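Local coordinates for protein argonaute (Methanocaldococcus jannaschii, PDB 5G5S) that uses short single-stranded DNA guides to bind complementary target DNA and slice it, and may defend its archaeal host against invading genetic elements, at residues L372-D377 / I461-W466; G414-I419 / K448-D453. One frame throughout, in Å; residues are numbered along the deposited sequence.

Contact 1: L372-D377 / I461-W466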
# COMPACT_ATOMS: atom_id res chain seq x y z
N LEU A 372 -6.80 36.89 -2.44
CA LEU A 372 -8.08 36.73 -1.74
C LEU A 372 -9.31 36.87 -2.66
O LEU A 372 -10.24 36.08 -2.54
CB LEU A 372 -8.18 37.68 -0.53
CG LEU A 372 -9.44 37.58 0.36
CD1 LEU A 372 -9.57 36.20 1.02
CD2 LEU A 372 -9.47 38.67 1.40
N LYS A 373 -9.28 37.86 -3.59
CA LYS A 373 -10.33 38.13 -4.58
C LYS A 373 -10.56 36.91 -5.49
O LYS A 373 -11.71 36.49 -5.67
CB LYS A 373 -9.99 39.40 -5.40
CG LYS A 373 -10.67 39.53 -6.77
CD LYS A 373 -12.14 39.93 -6.69
CE LYS A 373 -12.80 39.85 -8.05
NZ LYS A 373 -14.27 40.04 -7.95
N ALA A 374 -9.47 36.33 -6.04
CA ALA A 374 -9.52 35.15 -6.91
C ALA A 374 -9.89 33.88 -6.13
O ALA A 374 -10.59 33.03 -6.68
CB ALA A 374 -8.20 34.98 -7.63
N ILE A 375 -9.44 33.77 -4.86
CA ILE A 375 -9.72 32.65 -3.95
C ILE A 375 -11.21 32.63 -3.61
O ILE A 375 -11.85 31.58 -3.76
CB ILE A 375 -8.80 32.68 -2.69
CG1 ILE A 375 -7.35 32.27 -3.05
CG2 ILE A 375 -9.35 31.82 -1.54
CD1 ILE A 375 -6.25 32.84 -2.13
N LYS A 376 -11.77 33.78 -3.17
CA LYS A 376 -13.18 33.96 -2.80
C LYS A 376 -14.11 33.60 -3.95
O LYS A 376 -14.98 32.75 -3.77
CB LYS A 376 -13.45 35.39 -2.29
N ASP A 377 -13.88 34.20 -5.14
CA ASP A 377 -14.65 33.98 -6.36
C ASP A 377 -14.61 32.53 -6.89
O ASP A 377 -15.50 32.14 -7.64
CB ASP A 377 -14.24 34.99 -7.46
CG ASP A 377 -14.64 36.44 -7.19
OD1 ASP A 377 -14.65 36.85 -6.00
OD2 ASP A 377 -14.90 37.17 -8.17
N ILE A 461 -6.22 21.77 -0.86
CA ILE A 461 -6.04 21.96 -2.30
C ILE A 461 -4.95 23.02 -2.53
O ILE A 461 -4.88 23.98 -1.76
CB ILE A 461 -7.43 22.31 -2.95
CG1 ILE A 461 -7.61 21.77 -4.39
CG2 ILE A 461 -7.92 23.76 -2.71
CD1 ILE A 461 -6.90 22.48 -5.49
N LEU A 462 -4.09 22.83 -3.55
CA LEU A 462 -3.04 23.82 -3.85
C LEU A 462 -3.62 24.89 -4.75
O LEU A 462 -4.13 24.58 -5.83
CB LEU A 462 -1.77 23.20 -4.47
CG LEU A 462 -0.97 22.18 -3.64
CD1 LEU A 462 0.15 21.58 -4.47
CD2 LEU A 462 -0.40 22.78 -2.36
N TRP A 463 -3.57 26.16 -4.29
CA TRP A 463 -4.11 27.31 -5.02
C TRP A 463 -3.53 27.51 -6.42
O TRP A 463 -4.30 27.79 -7.34
CB TRP A 463 -4.03 28.60 -4.20
CG TRP A 463 -4.57 29.80 -4.92
CD1 TRP A 463 -3.87 30.91 -5.30
CD2 TRP A 463 -5.88 29.94 -5.49
NE1 TRP A 463 -4.68 31.76 -6.02
CE2 TRP A 463 -5.92 31.19 -6.15
CE3 TRP A 463 -7.04 29.14 -5.48
CZ2 TRP A 463 -7.07 31.66 -6.79
CZ3 TRP A 463 -8.18 29.61 -6.11
CH2 TRP A 463 -8.19 30.85 -6.76
N GLU A 464 -2.20 27.36 -6.58
CA GLU A 464 -1.50 27.50 -7.86
C GLU A 464 -2.14 26.64 -8.95
O GLU A 464 -2.40 27.13 -10.05
CB GLU A 464 0.00 27.18 -7.73
CG GLU A 464 0.81 28.19 -6.92
CD GLU A 464 1.19 27.74 -5.52
OE1 GLU A 464 0.30 27.26 -4.78
OE2 GLU A 464 2.38 27.88 -5.16
N ASN A 465 -2.46 25.38 -8.61
CA ASN A 465 -3.10 24.44 -9.52
C ASN A 465 -4.58 24.77 -9.77
O ASN A 465 -5.02 24.70 -10.93
CB ASN A 465 -2.93 23.00 -9.01
CG ASN A 465 -1.50 22.51 -9.01
OD1 ASN A 465 -0.74 22.70 -9.98
ND2 ASN A 465 -1.12 21.82 -7.94
N TRP A 466 -5.35 25.13 -8.71
CA TRP A 466 -6.77 25.47 -8.83
C TRP A 466 -7.03 26.76 -9.62
O TRP A 466 -8.06 26.84 -10.29
CB TRP A 466 -7.45 25.53 -7.45
CG TRP A 466 -8.93 25.28 -7.46
CD1 TRP A 466 -9.66 24.66 -8.44
CD2 TRP A 466 -9.86 25.61 -6.42
NE1 TRP A 466 -10.99 24.62 -8.09
CE2 TRP A 466 -11.14 25.18 -6.85
CE3 TRP A 466 -9.75 26.24 -5.17
CZ2 TRP A 466 -12.29 25.37 -6.07
CZ3 TRP A 466 -10.89 26.42 -4.40
CH2 TRP A 466 -12.14 25.99 -4.86
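The indole of W463 overlaps the side chain of I375, whose CG1 lies over the six-membered ring, 3.6 Å from its centroid and 13° off the normal, a CH-pi contact on one ring face. This methylene stands beside the backbone N of I375 (chi1 -73°), turned to the indole; W463 reaches across with CG anti to its own N (chi1 180°). The far end of the benzo ring meets A374, one residue earlier in the helix: A374 CB packs on W463 CZ2 at 3.6 Å, and A374 O approaches W463 CH2 obliquely at 3.2 Å. No hydrogen bond joins the two segments. The indole N-H instead makes a weak one to the carboxylate of E371, just before the helix, while W466 places its CE3 in the plane of the W463 ring, at the edge. W466 is itself held by a hydrogen bond from NE1 to T475 OG1 and by a cation-pi contact with K378. W463 thus joins the start of helix 372-390 to the first turn of helix 463-467, two helix starts packed together beyond the C-terminal ends of parallel strands in the Rossmann-like alpha/beta fold of the Argonaute Mid domain.

Contact 2: G414-I419 / K448-D453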
# COMPACT_ATOMS: atom_id res chain seq x y z
N GLY A 414 -1.92 27.29 16.80
CA GLY A 414 -2.52 28.61 16.93
C GLY A 414 -3.93 28.68 16.36
O GLY A 414 -4.86 29.06 17.07
N ILE A 415 -4.10 28.27 15.08
CA ILE A 415 -5.40 28.26 14.41
C ILE A 415 -6.37 27.19 14.97
O ILE A 415 -7.58 27.40 14.92
CB ILE A 415 -5.29 28.30 12.86
CG1 ILE A 415 -6.25 29.34 12.19
CG2 ILE A 415 -5.29 26.93 12.19
CD1 ILE A 415 -7.80 29.06 12.14
N ILE A 416 -5.83 26.07 15.52
CA ILE A 416 -6.64 25.00 16.14
C ILE A 416 -7.31 25.55 17.42
O ILE A 416 -8.49 25.27 17.66
CB ILE A 416 -5.81 23.68 16.38
CG1 ILE A 416 -5.26 23.06 15.07
CG2 ILE A 416 -6.56 22.63 17.23
CD1 ILE A 416 -6.29 22.58 14.02
N LYS A 417 -6.58 26.39 18.20
CA LYS A 417 -7.08 27.03 19.43
C LYS A 417 -8.20 28.04 19.13
O LYS A 417 -9.07 28.25 19.98
CB LYS A 417 -5.93 27.71 20.19
N GLU A 418 -8.18 28.64 17.93
CA GLU A 418 -9.18 29.59 17.44
C GLU A 418 -10.49 28.87 17.06
O GLU A 418 -11.57 29.40 17.33
CB GLU A 418 -8.62 30.37 16.24
CG GLU A 418 -9.32 31.68 15.94
CD GLU A 418 -8.64 32.54 14.89
OE1 GLU A 418 -7.39 32.66 14.92
OE2 GLU A 418 -9.36 33.13 14.05
N ILE A 419 -10.38 27.67 16.43
CA ILE A 419 -11.53 26.84 16.00
C ILE A 419 -12.21 26.18 17.21
O ILE A 419 -13.44 26.22 17.29
CB ILE A 419 -11.13 25.77 14.93
CG1 ILE A 419 -10.28 26.34 13.75
CG2 ILE A 419 -12.35 24.96 14.44
CD1 ILE A 419 -11.02 27.01 12.57
N LYS A 448 -5.29 18.88 8.92
CA LYS A 448 -6.44 18.00 8.70
C LYS A 448 -6.73 17.07 9.88
O LYS A 448 -7.88 16.94 10.31
CB LYS A 448 -6.27 17.18 7.43
CG LYS A 448 -6.35 18.01 6.16
CD LYS A 448 -6.68 17.14 4.95
CE LYS A 448 -5.57 16.23 4.50
NZ LYS A 448 -5.90 15.57 3.21
N LYS A 449 -5.67 16.42 10.38
CA LYS A 449 -5.69 15.48 11.49
C LYS A 449 -6.23 16.14 12.77
O LYS A 449 -7.20 15.64 13.33
CB LYS A 449 -4.28 14.90 11.68
CG LYS A 449 -4.16 13.85 12.78
CD LYS A 449 -2.75 13.29 12.82
CE LYS A 449 -1.79 14.08 13.68
NZ LYS A 449 -0.38 13.73 13.37
N GLN A 450 -5.62 17.26 13.18
CA GLN A 450 -5.99 18.05 14.36
C GLN A 450 -7.38 18.68 14.25
O GLN A 450 -8.03 18.91 15.27
CB GLN A 450 -4.93 19.14 14.65
CG GLN A 450 -3.61 18.58 15.18
CD GLN A 450 -2.74 19.64 15.82
OE1 GLN A 450 -2.69 20.80 15.40
NE2 GLN A 450 -2.00 19.24 16.85
N LEU A 451 -7.81 18.97 13.01
CA LEU A 451 -9.13 19.51 12.67
C LEU A 451 -10.17 18.43 12.94
O LEU A 451 -11.22 18.73 13.51
CB LEU A 451 -9.15 19.91 11.18
CG LEU A 451 -9.57 21.32 10.76
CD1 LEU A 451 -9.16 22.38 11.75
CD2 LEU A 451 -9.01 21.64 9.39
N PHE A 452 -9.88 17.16 12.55
CA PHE A 452 -10.78 16.02 12.77
C PHE A 452 -10.98 15.66 14.26
O PHE A 452 -12.04 15.16 14.63
CB PHE A 452 -10.38 14.80 11.93
CG PHE A 452 -11.38 13.67 12.07
CD1 PHE A 452 -12.61 13.74 11.43
CD2 PHE A 452 -11.13 12.61 12.93
CE1 PHE A 452 -13.56 12.74 11.62
CE2 PHE A 452 -12.11 11.63 13.16
CZ PHE A 452 -13.31 11.69 12.48
N ASP A 453 -9.96 15.93 15.11
CA ASP A 453 -10.04 15.71 16.56
C ASP A 453 -11.13 16.61 17.18
O ASP A 453 -11.65 16.30 18.25
CB ASP A 453 -8.68 16.01 17.21
CG ASP A 453 -7.71 14.85 17.27
OD1 ASP A 453 -8.13 13.70 16.99
OD2 ASP A 453 -6.54 15.08 17.66
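I416 lies against Q450 and L451, joining helices 412-420 and 442-452 of the Rossmann-like Mid domain. Both helices follow strands of its four-stranded parallel sheet, and the second forms the beta-alpha-beta crossover between neighbouring strands 428-434 and 456-462. The helices come close here, with the CA atoms of I416 and L451 7.0 Å apart, and the contact between them is small, burying 187 Å² in all.

The apolar part is carried by the long branch of I416. Its CG1 stands beside the backbone N, anti to the carbonyl carbon (chi1 -61°), which turns it toward helix 442-452, and chi2 of -63° sets CD1 from there. This CD1 meets a methyl of L451, CD1, at 3.7 Å, the two side chains meeting at a slant. L451 leaves its helix alongside the partner rather than facing it, and its branched end closes the gap. Beneath this pair lies the sheet: L451 also touches L363, I456 and S458, while I415 reaches L363 and I419 reaches Y361.

The mixed apolar and polar contact is made by Q450, which crosses I416 at about a right angle. Its CB packs against I416 CD1 at 3.8 Å, so the aliphatic root of the glutamine extends the apolar patch at its more open margin. No hydrogen bond links the segments, and the lysine ammonium groups of the second helix turn to other partners: K448 NZ bonds N460 OD1, and K449 NZ forms a salt bridge with E179. The glutamine is extended beyond CG, and at its end the amide oxygen, Q450 OE1, comes to 3.4 Å from I416 CG1, a van der Waals approach to a methylene.

Overall arrangement
Contacts 1 and 2 belong to one Mid domain but lie on opposite faces of its parallel sheet: helix 372-390 packs on one, helices 412-420 and 442-452 on the other. Their centres are 21 Å apart, and the nearest atoms stay about 7 Å apart. Both segments of contact 2 fall in the 83 residues between those of contact 1, and strand 456-462 leads from helix 442-452 to W463. Its residues 459-462 bind the 5'-phosphorylated end of the guide DNA; contact 1 includes I461 and L462, but its touching residues, A374, I375 and W463, lie beyond them. In contact 2 the L451 side chain is about 9 Å from those of Q459, a metal-binding residue, and K485, an inferred one.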